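Local coordinates for protein 3-hexulose-6-phosphate synthase (Mycobacterium gastri, PDB 3AJX) that is an enzyme of the orotidine 5'-phosphate decarboxylase / HUMPS family, built as a TIM barrel that holds a magnesium ion and pairs with a second subunit, at residues A6-S11 and I28-T33; E69-F74 and V96-A101; T118-V123 and E155-P160; G149-G154 and F161-G166. The protein carries 1 engineered substitution. All coordinates share one frame; numbering follows the deposited sequence.

Contact 1 of 4, residues A6-S11 and I28-T33; sequences AIDLLS and IIELGT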
loop_
_atom_site.group_PDB
_atom_site.type_symbol
_atom_site.label_atom_id
_atom_site.label_comp_id
_atom_site.label_asym_id
_atom_site.label_seq_id
_atom_site.Cartn_x
_atom_site.Cartn_y
_atom_site.Cartn_z
ATOM N N ALA A 6 8.979 -10.914 -9.982
ATOM C CA ALA A 6 8.086 -9.847 -9.550
ATOM C C ALA A 6 7.308 -9.352 -10.760
ATOM O O ALA A 6 7.841 -8.606 -11.588
ATOM C CB ALA A 6 8.888 -8.704 -8.931
ATOM N N ILE A 7 6.053 -9.781 -10.870
ATOM C CA ILE A 7 5.213 -9.366 -11.986
ATOM C C ILE A 7 4.579 -8.015 -11.662
ATOM O O ILE A 7 3.459 -7.936 -11.156
ATOM C CB ILE A 7 4.106 -10.407 -12.275
ATOM C CG1 ILE A 7 4.741 -11.772 -12.557
ATOM C CG2 ILE A 7 3.279 -9.966 -13.479
ATOM C CD1 ILE A 7 3.749 -12.866 -12.908
ATOM N N ASP A 8 5.321 -6.951 -11.944
ATOM C CA ASP A 8 4.860 -5.600 -11.678
ATOM C C ASP A 8 4.206 -5.007 -12.918
ATOM O O ASP A 8 4.574 -3.924 -13.375
ATOM C CB ASP A 8 6.043 -4.741 -11.220
ATOM C CG ASP A 8 6.519 -5.110 -9.827
ATOM O OD1 ASP A 8 7.721 -4.939 -9.530
ATOM O OD2 ASP A 8 5.683 -5.565 -9.017
ATOM N N LEU A 9 3.238 -5.740 -13.462
ATOM C CA LEU A 9 2.514 -5.314 -14.651
ATOM C C LEU A 9 1.142 -4.770 -14.257
ATOM O O LEU A 9 0.834 -4.670 -13.067
ATOM C CB LEU A 9 2.376 -6.484 -15.625
ATOM C CG LEU A 9 3.723 -7.056 -16.091
ATOM C CD1 LEU A 9 3.490 -8.213 -17.047
ATOM C CD2 LEU A 9 4.540 -5.960 -16.762
ATOM N N LEU A 10 0.309 -4.430 -15.237
ATOM C CA LEU A 10 -0.993 -3.845 -14.920
ATOM C C LEU A 10 -2.259 -4.599 -15.315
ATOM O O LEU A 10 -3.362 -4.088 -15.114
ATOM C CB LEU A 10 -1.063 -2.427 -15.489
ATOM C CG LEU A 10 0.016 -1.453 -15.006
ATOM C CD1 LEU A 10 -0.179 -0.107 -15.687
ATOM C CD2 LEU A 10 -0.053 -1.303 -13.490
ATOM N N SER A 11 -2.129 -5.796 -15.875
ATOM C CA SER A 11 -3.322 -6.551 -16.252
ATOM C C SER A 11 -3.166 -8.032 -15.967
ATOM O O SER A 11 -2.059 -8.573 -16.011
ATOM C CB SER A 11 -3.648 -6.352 -17.739
ATOM O OG SER A 11 -2.742 -7.055 -18.570
ATOM N N ILE A 28 8.899 -18.860 -6.880
ATOM C CA ILE A 28 7.854 -17.973 -6.395
ATOM C C ILE A 28 7.383 -17.023 -7.481
ATOM O O ILE A 28 8.195 -16.436 -8.196
ATOM C CB ILE A 28 8.381 -17.140 -5.198
ATOM C CG1 ILE A 28 8.833 -18.081 -4.081
ATOM C CG2 ILE A 28 7.307 -16.174 -4.699
ATOM C CD1 ILE A 28 9.506 -17.374 -2.930
ATOM N N ILE A 29 6.066 -16.893 -7.610
ATOM C CA ILE A 29 5.475 -15.977 -8.578
ATOM C C ILE A 29 4.830 -14.848 -7.785
ATOM O O ILE A 29 3.868 -15.065 -7.045
ATOM C CB ILE A 29 4.384 -16.656 -9.425
ATOM C CG1 ILE A 29 5.001 -17.780 -10.255
ATOM C CG2 ILE A 29 3.733 -15.632 -10.349
ATOM C CD1 ILE A 29 3.975 -18.638 -10.967
ATOM N N GLU A 30 5.377 -13.648 -7.937
ATOM C CA GLU A 30 4.864 -12.480 -7.235
ATOM C C GLU A 30 3.937 -11.627 -8.087
ATOM O O GLU A 30 4.243 -11.331 -9.242
ATOM C CB GLU A 30 6.019 -11.590 -6.765
ATOM C CG GLU A 30 5.570 -10.223 -6.260
ATOM C CD GLU A 30 6.712 -9.232 -6.149
ATOM O OE1 GLU A 30 7.836 -9.657 -5.816
ATOM O OE2 GLU A 30 6.481 -8.025 -6.392
ATOM N N LEU A 31 2.806 -11.245 -7.504
ATOM C CA LEU A 31 1.853 -10.360 -8.164
ATOM C C LEU A 31 2.179 -9.012 -7.526
ATOM O O LEU A 31 1.951 -8.809 -6.331
ATOM C CB LEU A 31 0.405 -10.758 -7.851
ATOM C CG LEU A 31 -0.130 -12.105 -8.360
ATOM C CD1 LEU A 31 0.147 -12.232 -9.853
ATOM C CD2 LEU A 31 0.525 -13.242 -7.607
ATOM N N GLY A 32 2.731 -8.108 -8.324
ATOM C CA GLY A 32 3.127 -6.807 -7.818
ATOM C C GLY A 32 2.025 -5.940 -7.248
ATOM O O GLY A 32 0.843 -6.141 -7.520
ATOM N N THR A 33 2.430 -4.957 -6.455
ATOM C CA THR A 33 1.485 -4.046 -5.832
ATOM C C THR A 33 0.629 -3.305 -6.863
ATOM O O THR A 33 -0.587 -3.216 -6.713
ATOM C CB THR A 33 2.223 -3.043 -4.931
ATOM O OG1 THR A 33 3.084 -3.762 -4.037
ATOM C CG2 THR A 33 1.231 -2.234 -4.116
HETATM O O HOH W 1 5.461 -5.001 -6.543
HETATM O O HOH W 2 7.764 -5.514 -7.073
#
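Glu30 sends CG to the side opposite its backbone N (chi1 169°) and continues extended, which carries its carboxylate across to Ala6, where OE1 lies 3.4 Å from Ala6 CB. Asp8 keeps CG beside its own N (chi1 -71°) and thereby brings OD2 over Gly32, 3.1 Å from Gly32 CA, a place open to it because the glycine has no side chain. The two carboxylates approach with Asp8 OD2 3.7 Å from Glu30 OE2 and their planes 61° apart. Glu30, with Asp59, binds the magnesium ion, and ordered water lies beside the two acids. Water 2 lies 2.9 Å from Glu30 OE2 and also close to Asp8 OD1. Water 1, next to Asp8 OD2, accepts the N-H of Thr33 at 3.0 Å. Behind the acids the strands pair in parallel: Ile7 N donates to Glu30 O (2.9 Å), and Gly32 N to Ile7 O (2.9 Å). On the face turned from the carboxylates, Ile7 and Ile29 lie side by side, with Ile7 CD1 3.8 Å from Ile29 CG2. These are the first two strands of the barrel, and the acids sit where they give way to loops and to helix 33-39, with Gly32 at its N-cap position. Helix 12-22 links the strands as a beta-alpha-beta unit and packs Ala15 and Leu18 on Ile7; Leu35 of helix 33-39 also touches Ile7, and Val47 of helix 42-50 covers Ile29.

Contact 2 of 4, residues E69-F74 and V96-A101; sequences EADIAF and VKAAQA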
loop_
_atom_site.group_PDB
_atom_site.type_symbol
_atom_site.label_atom_id
_atom_site.label_comp_id
_atom_site.label_asym_id
_atom_site.label_seq_id
_atom_site.Cartn_x
_atom_site.Cartn_y
_atom_site.Cartn_z
ATOM N N GLU A 69 -6.258 -7.493 5.546
ATOM C CA GLU A 69 -5.620 -7.552 4.237
ATOM C C GLU A 69 -4.919 -8.883 3.998
ATOM O O GLU A 69 -4.951 -9.419 2.892
ATOM C CB GLU A 69 -4.632 -6.390 4.052
ATOM C CG GLU A 69 -5.322 -5.043 3.877
ATOM C CD GLU A 69 -4.477 -4.026 3.130
ATOM O OE1 GLU A 69 -3.428 -4.406 2.563
ATOM O OE2 GLU A 69 -4.875 -2.842 3.096
ATOM N N ALA A 70 -4.291 -9.426 5.032
ATOM C CA ALA A 70 -3.612 -10.703 4.882
ATOM C C ALA A 70 -4.660 -11.781 4.616
ATOM O O ALA A 70 -4.520 -12.588 3.697
ATOM C CB ALA A 70 -2.829 -11.035 6.142
ATOM N N ASP A 71 -5.722 -11.777 5.414
ATOM C CA ASP A 71 -6.767 -12.776 5.267
ATOM C C ASP A 71 -7.406 -12.817 3.883
ATOM O O ASP A 71 -7.543 -13.891 3.295
ATOM C CB ASP A 71 -7.858 -12.566 6.316
ATOM C CG ASP A 71 -8.605 -13.845 6.632
ATOM O OD1 ASP A 71 -7.952 -14.822 7.056
ATOM O OD2 ASP A 71 -9.840 -13.878 6.458
ATOM N N ILE A 72 -7.799 -11.666 3.352
ATOM C CA ILE A 72 -8.441 -11.679 2.043
ATOM C C ILE A 72 -7.489 -12.120 0.934
ATOM O O ILE A 72 -7.909 -12.770 -0.026
ATOM C CB ILE A 72 -9.097 -10.307 1.709
ATOM C CG1 ILE A 72 -8.039 -9.204 1.595
ATOM C CG2 ILE A 72 -10.137 -9.969 2.777
ATOM C CD1 ILE A 72 -8.628 -7.834 1.260
ATOM N N ALA A 73 -6.204 -11.796 1.070
ATOM C CA ALA A 73 -5.220 -12.198 0.068
ATOM C C ALA A 73 -4.982 -13.710 0.150
ATOM O O ALA A 73 -4.887 -14.392 -0.876
ATOM C CB ALA A 73 -3.911 -11.436 0.281
ATOM N N PHE A 74 -4.883 -14.235 1.368
ATOM C CA PHE A 74 -4.683 -15.669 1.563
ATOM C C PHE A 74 -5.881 -16.440 1.020
ATOM O O PHE A 74 -5.723 -17.451 0.333
ATOM C CB PHE A 74 -4.508 -15.991 3.054
ATOM C CG PHE A 74 -3.162 -15.607 3.613
ATOM C CD1 PHE A 74 -3.061 -15.080 4.897
ATOM C CD2 PHE A 74 -2.000 -15.792 2.872
ATOM C CE1 PHE A 74 -1.824 -14.743 5.435
ATOM C CE2 PHE A 74 -0.752 -15.458 3.405
ATOM C CZ PHE A 74 -0.666 -14.933 4.689
ATOM N N VAL A 96 0.349 -11.794 10.765
ATOM C CA VAL A 96 0.951 -13.053 11.183
ATOM C C VAL A 96 -0.114 -13.994 11.752
ATOM O O VAL A 96 -0.070 -15.203 11.523
ATOM C CB VAL A 96 2.068 -12.814 12.231
ATOM C CG1 VAL A 96 2.468 -14.130 12.896
ATOM C CG2 VAL A 96 3.286 -12.189 11.548
ATOM N N LYS A 97 -1.082 -13.435 12.471
ATOM C CA LYS A 97 -2.148 -14.245 13.053
ATOM C C LYS A 97 -2.951 -14.899 11.927
ATOM O O LYS A 97 -3.311 -16.079 12.005
ATOM C CB LYS A 97 -3.049 -13.368 13.926
ATOM C CG LYS A 97 -3.978 -14.139 14.844
ATOM C CD LYS A 97 -4.664 -13.186 15.809
ATOM C CE LYS A 97 -5.453 -13.937 16.863
ATOM N NZ LYS A 97 -6.146 -13.007 17.802
ATOM N N ALA A 98 -3.218 -14.141 10.870
ATOM C CA ALA A 98 -3.962 -14.686 9.739
ATOM C C ALA A 98 -3.117 -15.749 9.039
ATOM O O ALA A 98 -3.634 -16.775 8.604
ATOM C CB ALA A 98 -4.329 -13.582 8.762
ATOM N N ALA A 99 -1.813 -15.504 8.932
ATOM C CA ALA A 99 -0.932 -16.472 8.287
ATOM C C ALA A 99 -0.938 -17.792 9.063
ATOM O O ALA A 99 -0.997 -18.868 8.470
ATOM C CB ALA A 99 0.488 -15.911 8.193
ATOM N N GLN A 100 -0.884 -17.706 10.389
ATOM C CA GLN A 100 -0.892 -18.904 11.222
ATOM C C GLN A 100 -2.190 -19.675 11.043
ATOM O O GLN A 100 -2.188 -20.902 10.959
ATOM C CB GLN A 100 -0.715 -18.526 12.694
ATOM C CG GLN A 100 0.705 -18.155 13.066
ATOM C CD GLN A 100 1.639 -19.349 13.026
ATOM O OE1 GLN A 100 1.516 -20.275 13.831
ATOM N NE2 GLN A 100 2.572 -19.339 12.081
ATOM N N ALA A 101 -3.298 -18.946 10.970
ATOM C CA ALA A 101 -4.611 -19.555 10.807
ATOM C C ALA A 101 -4.750 -20.333 9.495
ATOM O O ALA A 101 -5.506 -21.303 9.425
ATOM C CB ALA A 101 -5.693 -18.480 10.889
#
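Asp71 OD1, 4.2 Å from Ala98 CB, is hydrogen-bonded to His102 NE2, just beyond 96-101, so a polar bond ties the two helices; OD2 has a long, weak ion pair with Lys75. The first torsion of Asp71, with CG across from its N (chi1 -154°), turns the carboxylate toward the neighbouring helix. Below it the packing is apolar and built from small residues. Ala98 CB points into the first helix, touching Ala70 CB at 3.9 Å and the backbone N of Asp71 at 4.1 Å. Short side chains let the axes come within 8.6 Å, with the N-to-C directions 32° apart. Such near-parallel neighbours are the outer layer of a TIM barrel: helix 66-75 follows the third strand of the barrel and helix 89-102 the fourth. Deeper in, the Phe74 ring reaches the second helix through one end. Its CE1 lies 3.5 Å from Ala99 CA, and CZ is 3.8 Å from Ala99 CB. Val81 of strand 80-84 touches both Ala70 and Phe74 from the barrel side. At the start of 69-74, Glu69 turns to the subunit interface, where OE1 forms a salt bridge with Lys37 NZ of the second subunit.

Contact 3 of 4, residues T118-V123 and E155-P160; sequences TRAQEV and EKARVP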
loop_
_atom_site.group_PDB
_atom_site.type_symbol
_atom_site.label_atom_id
_atom_site.label_comp_id
_atom_site.label_asym_id
_atom_site.label_seq_id
_atom_site.Cartn_x
_atom_site.Cartn_y
_atom_site.Cartn_z
ATOM N N THR A 118 17.960 -3.700 11.858
ATOM C CA THR A 118 17.299 -3.581 13.150
ATOM C C THR A 118 15.814 -3.906 13.044
ATOM O O THR A 118 15.288 -4.702 13.821
ATOM C CB THR A 118 17.470 -2.160 13.729
ATOM O OG1 THR A 118 18.829 -1.993 14.145
ATOM C CG2 THR A 118 16.551 -1.936 14.933
ATOM N N ARG A 119 15.138 -3.305 12.073
ATOM C CA ARG A 119 13.714 -3.555 11.920
ATOM C C ARG A 119 13.464 -5.020 11.590
ATOM O O ARG A 119 12.479 -5.593 12.041
ATOM C CB ARG A 119 13.123 -2.647 10.838
ATOM C CG ARG A 119 11.606 -2.723 10.732
ATOM C CD ARG A 119 10.931 -2.541 12.091
ATOM N NE ARG A 119 9.476 -2.457 11.963
ATOM C CZ ARG A 119 8.620 -2.661 12.961
ATOM N NH1 ARG A 119 9.060 -2.970 14.173
ATOM N NH2 ARG A 119 7.315 -2.555 12.744
ATOM N N ALA A 120 14.369 -5.629 10.828
ATOM C CA ALA A 120 14.229 -7.038 10.464
ATOM C C ALA A 120 14.125 -7.913 11.711
ATOM O O ALA A 120 13.261 -8.790 11.799
ATOM C CB ALA A 120 15.419 -7.484 9.615
ATOM N N GLN A 121 15.016 -7.679 12.670
ATOM C CA GLN A 121 15.022 -8.447 13.906
ATOM C C GLN A 121 13.736 -8.237 14.684
ATOM O O GLN A 121 13.182 -9.178 15.252
ATOM C CB GLN A 121 16.226 -8.051 14.766
ATOM C CG GLN A 121 17.495 -8.772 14.364
ATOM C CD GLN A 121 17.456 -10.247 14.728
ATOM O OE1 GLN A 121 18.109 -11.073 14.091
ATOM N NE2 GLN A 121 16.700 -10.582 15.771
ATOM N N GLU A 122 13.258 -7.000 14.705
ATOM C CA GLU A 122 12.029 -6.688 15.416
ATOM C C GLU A 122 10.815 -7.400 14.825
ATOM O O GLU A 122 10.009 -7.972 15.562
ATOM C CB GLU A 122 11.799 -5.176 15.420
ATOM C CG GLU A 122 12.777 -4.435 16.322
ATOM C CD GLU A 122 12.722 -2.937 16.156
ATOM O OE1 GLU A 122 11.838 -2.440 15.431
ATOM O OE2 GLU A 122 13.566 -2.245 16.766
ATOM N N VAL A 123 10.682 -7.380 13.502
ATOM C CA VAL A 123 9.526 -8.022 12.876
ATOM C C VAL A 123 9.647 -9.540 12.844
ATOM O O VAL A 123 8.640 -10.245 12.779
ATOM C CB VAL A 123 9.274 -7.481 11.447
ATOM C CG1 VAL A 123 9.150 -5.966 11.491
ATOM C CG2 VAL A 123 10.381 -7.920 10.507
ATOM N N GLU A 155 22.866 -9.403 5.615
ATOM C CA GLU A 155 23.868 -10.147 6.367
ATOM C C GLU A 155 23.835 -9.791 7.854
ATOM O O GLU A 155 23.908 -10.668 8.715
ATOM C CB GLU A 155 25.259 -9.861 5.794
ATOM C CG GLU A 155 25.423 -10.300 4.349
ATOM C CD GLU A 155 26.654 -9.711 3.688
ATOM O OE1 GLU A 155 26.911 -10.039 2.510
ATOM O OE2 GLU A 155 27.362 -8.918 4.344
ATOM N N LYS A 156 23.719 -8.502 8.154
ATOM C CA LYS A 156 23.694 -8.053 9.540
ATOM C C LYS A 156 22.395 -8.417 10.253
ATOM O O LYS A 156 22.388 -8.656 11.463
ATOM C CB LYS A 156 23.908 -6.539 9.599
ATOM C CG LYS A 156 24.042 -5.983 11.009
ATOM C CD LYS A 156 24.428 -4.510 10.985
ATOM C CE LYS A 156 24.754 -4.001 12.382
ATOM N NZ LYS A 156 25.163 -2.568 12.375
ATOM N N ALA A 157 21.303 -8.470 9.498
ATOM C CA ALA A 157 19.988 -8.774 10.051
ATOM C C ALA A 157 19.888 -10.127 10.745
ATOM O O ALA A 157 19.232 -10.249 11.779
ATOM C CB ALA A 157 18.934 -8.687 8.953
ATOM N N ARG A 158 20.532 -11.140 10.178
ATOM C CA ARG A 158 20.477 -12.481 10.745
ATOM C C ARG A 158 19.014 -12.931 10.849
ATOM O O ARG A 158 18.561 -13.468 11.866
ATOM C CB ARG A 158 21.178 -12.505 12.108
ATOM C CG ARG A 158 22.683 -12.284 11.999
ATOM C CD ARG A 158 23.341 -12.186 13.364
ATOM N NE ARG A 158 24.799 -12.108 13.280
ATOM C CZ ARG A 158 25.479 -11.072 12.800
ATOM N NH1 ARG A 158 24.841 -10.001 12.348
ATOM N NH2 ARG A 158 26.804 -11.101 12.782
ATOM N N VAL A 159 18.285 -12.682 9.763
ATOM C CA VAL A 159 16.877 -13.043 9.617
ATOM C C VAL A 159 16.729 -13.548 8.182
ATOM O O VAL A 159 17.312 -12.965 7.267
ATOM C CB VAL A 159 15.958 -11.807 9.788
ATOM C CG1 VAL A 159 14.518 -12.189 9.524
ATOM C CG2 VAL A 159 16.111 -11.228 11.190
ATOM N N PRO A 160 15.972 -14.639 7.962
ATOM C CA PRO A 160 15.832 -15.111 6.578
ATOM C C PRO A 160 15.397 -13.938 5.708
ATOM O O PRO A 160 14.466 -13.214 6.069
ATOM C CB PRO A 160 14.755 -16.185 6.688
ATOM C CG PRO A 160 14.997 -16.755 8.063
ATOM C CD PRO A 160 15.224 -15.503 8.895
#
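From its CB on helix 116-125, Gln121 bends at its second torsion (chi2 -71°) and arches over the end of helix 148-157, where Ala157 and Val159 meet it. CG comes 3.4 Å from Ala157 O. CD lies 3.9 Å from Val159 CG2, the two side chains meeting at a slant. At the tip, the amide reaches the carbonyl oxygens of Ala157 and Arg158; which of its ends faces them is doubtful as modelled, and a turned amide might bond to either. Beneath this cover the contact is apolar. Ala120 CB points across to Ala157 CB at 3.8 Å, and Val159 CG2 closes on the same methyl, 4.1 Å from Ala120 CB and 3.8 Å from Ala120 O. Arg158, the first residue past the helix, has a positive phi (57°), and from there the chain turns inward to Val159. The Arg158 side chain runs extended away from helix 116-125, and NH1 donates to Lys156 O at 2.9 Å, with that oxygen in the guanidinium plane. Strand 130-134 lies under both helices, Val131 against Ala120 and Met133 against Ala157. Two neighbouring outer helices, those after the fifth and sixth strands, packed through alanines over a shared strand, are a regular piece of the TIM-barrel wall.

Contact 4 of 4, residues G149-G154 and F161-G166; sequences GLLAAG and FSVAGG. With SO4 (sulfate ion), chain G.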
loop_
_atom_site.group_PDB
_atom_site.type_symbol
_atom_site.label_atom_id
_atom_site.label_comp_id
_atom_site.label_asym_id
_atom_site.label_seq_id
_atom_site.Cartn_x
_atom_site.Cartn_y
_atom_site.Cartn_z
ATOM N N GLY A 149 24.152 -2.208 -0.341
ATOM C CA GLY A 149 23.590 -1.704 0.898
ATOM C C GLY A 149 22.544 -2.680 1.409
ATOM O O GLY A 149 22.438 -2.926 2.612
ATOM N N LEU A 150 21.768 -3.239 0.486
ATOM C CA LEU A 150 20.732 -4.204 0.838
ATOM C C LEU A 150 21.366 -5.515 1.282
ATOM O O LEU A 150 20.894 -6.156 2.220
ATOM C CB LEU A 150 19.816 -4.468 -0.363
ATOM C CG LEU A 150 18.995 -3.294 -0.898
ATOM C CD1 LEU A 150 18.292 -3.711 -2.181
ATOM C CD2 LEU A 150 17.982 -2.843 0.150
ATOM N N LEU A 151 22.439 -5.916 0.606
ATOM C CA LEU A 151 23.117 -7.158 0.947
ATOM C C LEU A 151 23.761 -7.052 2.325
ATOM O O LEU A 151 23.721 -8.001 3.110
ATOM C CB LEU A 151 24.177 -7.498 -0.109
ATOM C CG LEU A 151 23.668 -7.600 -1.553
ATOM C CD1 LEU A 151 24.796 -8.046 -2.471
ATOM C CD2 LEU A 151 22.516 -8.582 -1.627
ATOM N N ALA A 152 24.346 -5.893 2.621
ATOM C CA ALA A 152 24.982 -5.671 3.914
ATOM C C ALA A 152 23.935 -5.743 5.019
ATOM O O ALA A 152 24.173 -6.322 6.081
ATOM C CB ALA A 152 25.672 -4.308 3.934
ATOM N N ALA A 153 22.770 -5.157 4.765
ATOM C CA ALA A 153 21.696 -5.164 5.746
ATOM C C ALA A 153 21.201 -6.587 5.964
ATOM O O ALA A 153 20.934 -6.988 7.094
ATOM C CB ALA A 153 20.549 -4.270 5.280
ATOM N N GLY A 154 21.083 -7.350 4.882
ATOM C CA GLY A 154 20.625 -8.723 5.002
ATOM C C GLY A 154 21.567 -9.558 5.851
ATOM O O GLY A 154 21.135 -10.327 6.712
ATOM N N PHE A 161 16.055 -13.742 4.569
ATOM C CA PHE A 161 15.703 -12.604 3.725
ATOM C C PHE A 161 15.770 -12.827 2.228
ATOM O O PHE A 161 16.418 -13.754 1.739
ATOM C CB PHE A 161 16.588 -11.396 4.069
ATOM C CG PHE A 161 18.032 -11.544 3.638
ATOM C CD1 PHE A 161 18.922 -12.324 4.375
ATOM C CD2 PHE A 161 18.498 -10.900 2.494
ATOM C CE1 PHE A 161 20.256 -12.456 3.977
ATOM C CE2 PHE A 161 19.827 -11.026 2.085
ATOM C CZ PHE A 161 20.710 -11.806 2.830
ATOM N N SER A 162 15.078 -11.952 1.511
ATOM C CA SER A 162 15.068 -11.968 0.059
ATOM C C SER A 162 15.633 -10.612 -0.347
ATOM O O SER A 162 15.663 -9.681 0.461
ATOM C CB SER A 162 13.642 -12.129 -0.477
ATOM O OG SER A 162 12.816 -11.046 -0.089
ATOM N N VAL A 163 16.099 -10.505 -1.585
ATOM C CA VAL A 163 16.656 -9.255 -2.078
ATOM C C VAL A 163 15.928 -8.823 -3.343
ATOM O O VAL A 163 15.786 -9.600 -4.285
ATOM C CB VAL A 163 18.166 -9.397 -2.392
ATOM C CG1 VAL A 163 18.713 -8.089 -2.949
ATOM C CG2 VAL A 163 18.923 -9.788 -1.125
ATOM N N ALA A 164 15.450 -7.583 -3.339
ATOM C CA ALA A 164 14.754 -7.006 -4.483
ATOM C C ALA A 164 15.331 -5.611 -4.693
ATOM O O ALA A 164 15.225 -4.741 -3.823
ATOM C CB ALA A 164 13.246 -6.930 -4.214
ATOM N N GLY A 165 15.960 -5.406 -5.845
ATOM C CA GLY A 165 16.550 -4.112 -6.139
ATOM C C GLY A 165 17.286 -4.101 -7.464
ATOM O O GLY A 165 18.477 -3.791 -7.523
ATOM N N GLY A 166 16.575 -4.446 -8.532
ATOM C CA GLY A 166 17.183 -4.458 -9.848
ATOM C C GLY A 166 18.171 -5.590 -10.041
ATOM O O GLY A 166 19.149 -5.449 -10.778
HETATM S S SO4 G . 13.030 -5.326 -9.707
HETATM O O1 SO4 G . 12.720 -4.574 -10.942
HETATM O O2 SO4 G . 13.481 -4.404 -8.646
HETATM O O3 SO4 G . 14.100 -6.302 -9.988
HETATM O O4 SO4 G . 11.820 -6.040 -9.260
#
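Phe161 opens strand 161-164 with its ring laid flat against Gly154 of helix 148-157, the preceding helix of the TIM barrel. Helix 149-154 and strand 161-164 run antiparallel (175°), their axes 9.2 Å apart: the helix covers the outside of the barrel and the chain then re-enters it as the seventh strand. The ring is set by CG standing between the backbone N and the carbonyl carbon (chi1 71°), which directs it at the helix. Gly154 CA sits over the ring centre, 3.7 Å from the centroid and 7° off the normal, a CH-pi contact that the glycine, having no side chain, lets form so closely. Gly154 O is 3.6 Å from Phe161 CE1. Ser162 takes the opposite face and holds strand 130-134 through backbone bonds with Val131 and Met133. At Val163 the chain faces the helix again: CG2 meets Leu151 CD2 at 3.8 Å, the two side chains crossing at about a right angle. Ala164 points CB away, into the barrel, where it is about 6 Å from the magnesium ion, while its O is 3.6 Å from Leu150 CD1. Gly165 brings its CA beside that same methyl and leads into the loop at the C-terminal end of the strand. There a sulfate ion, probably from the crystallisation liquor, is bound also by Gln140, Gly186 and Gly187, in the region where many TIM barrels hold a phosphate group. Gly166 N gives it a hydrogen bond to O2 (3.1 Å) and a weak one to O3 (3.4 Å).

In the fold
From the N terminus, contact 1 closes the first beta-alpha-beta unit, pairing strand 2-7 with strand 28-31 around helix 12-22. The chain then passes through strand 55-62 before contact 2 closes a second loop, with helices 66-75 and 89-102 side by side round strand 80-84. Both are complete before contact 3 opens at helix 116-125. Contacts 3 and 4 cross: residues 149-154 precede 155-160, and 161-166 follow, so helix 148-157 is flanked by helix 116-125 and packed on the inside by its own next strand. Contacts 1 and 4 reach the same barrel sheet on opposite sides of the chain's centre; contacts 2 and 3 tie neighbours in the outer helical layer.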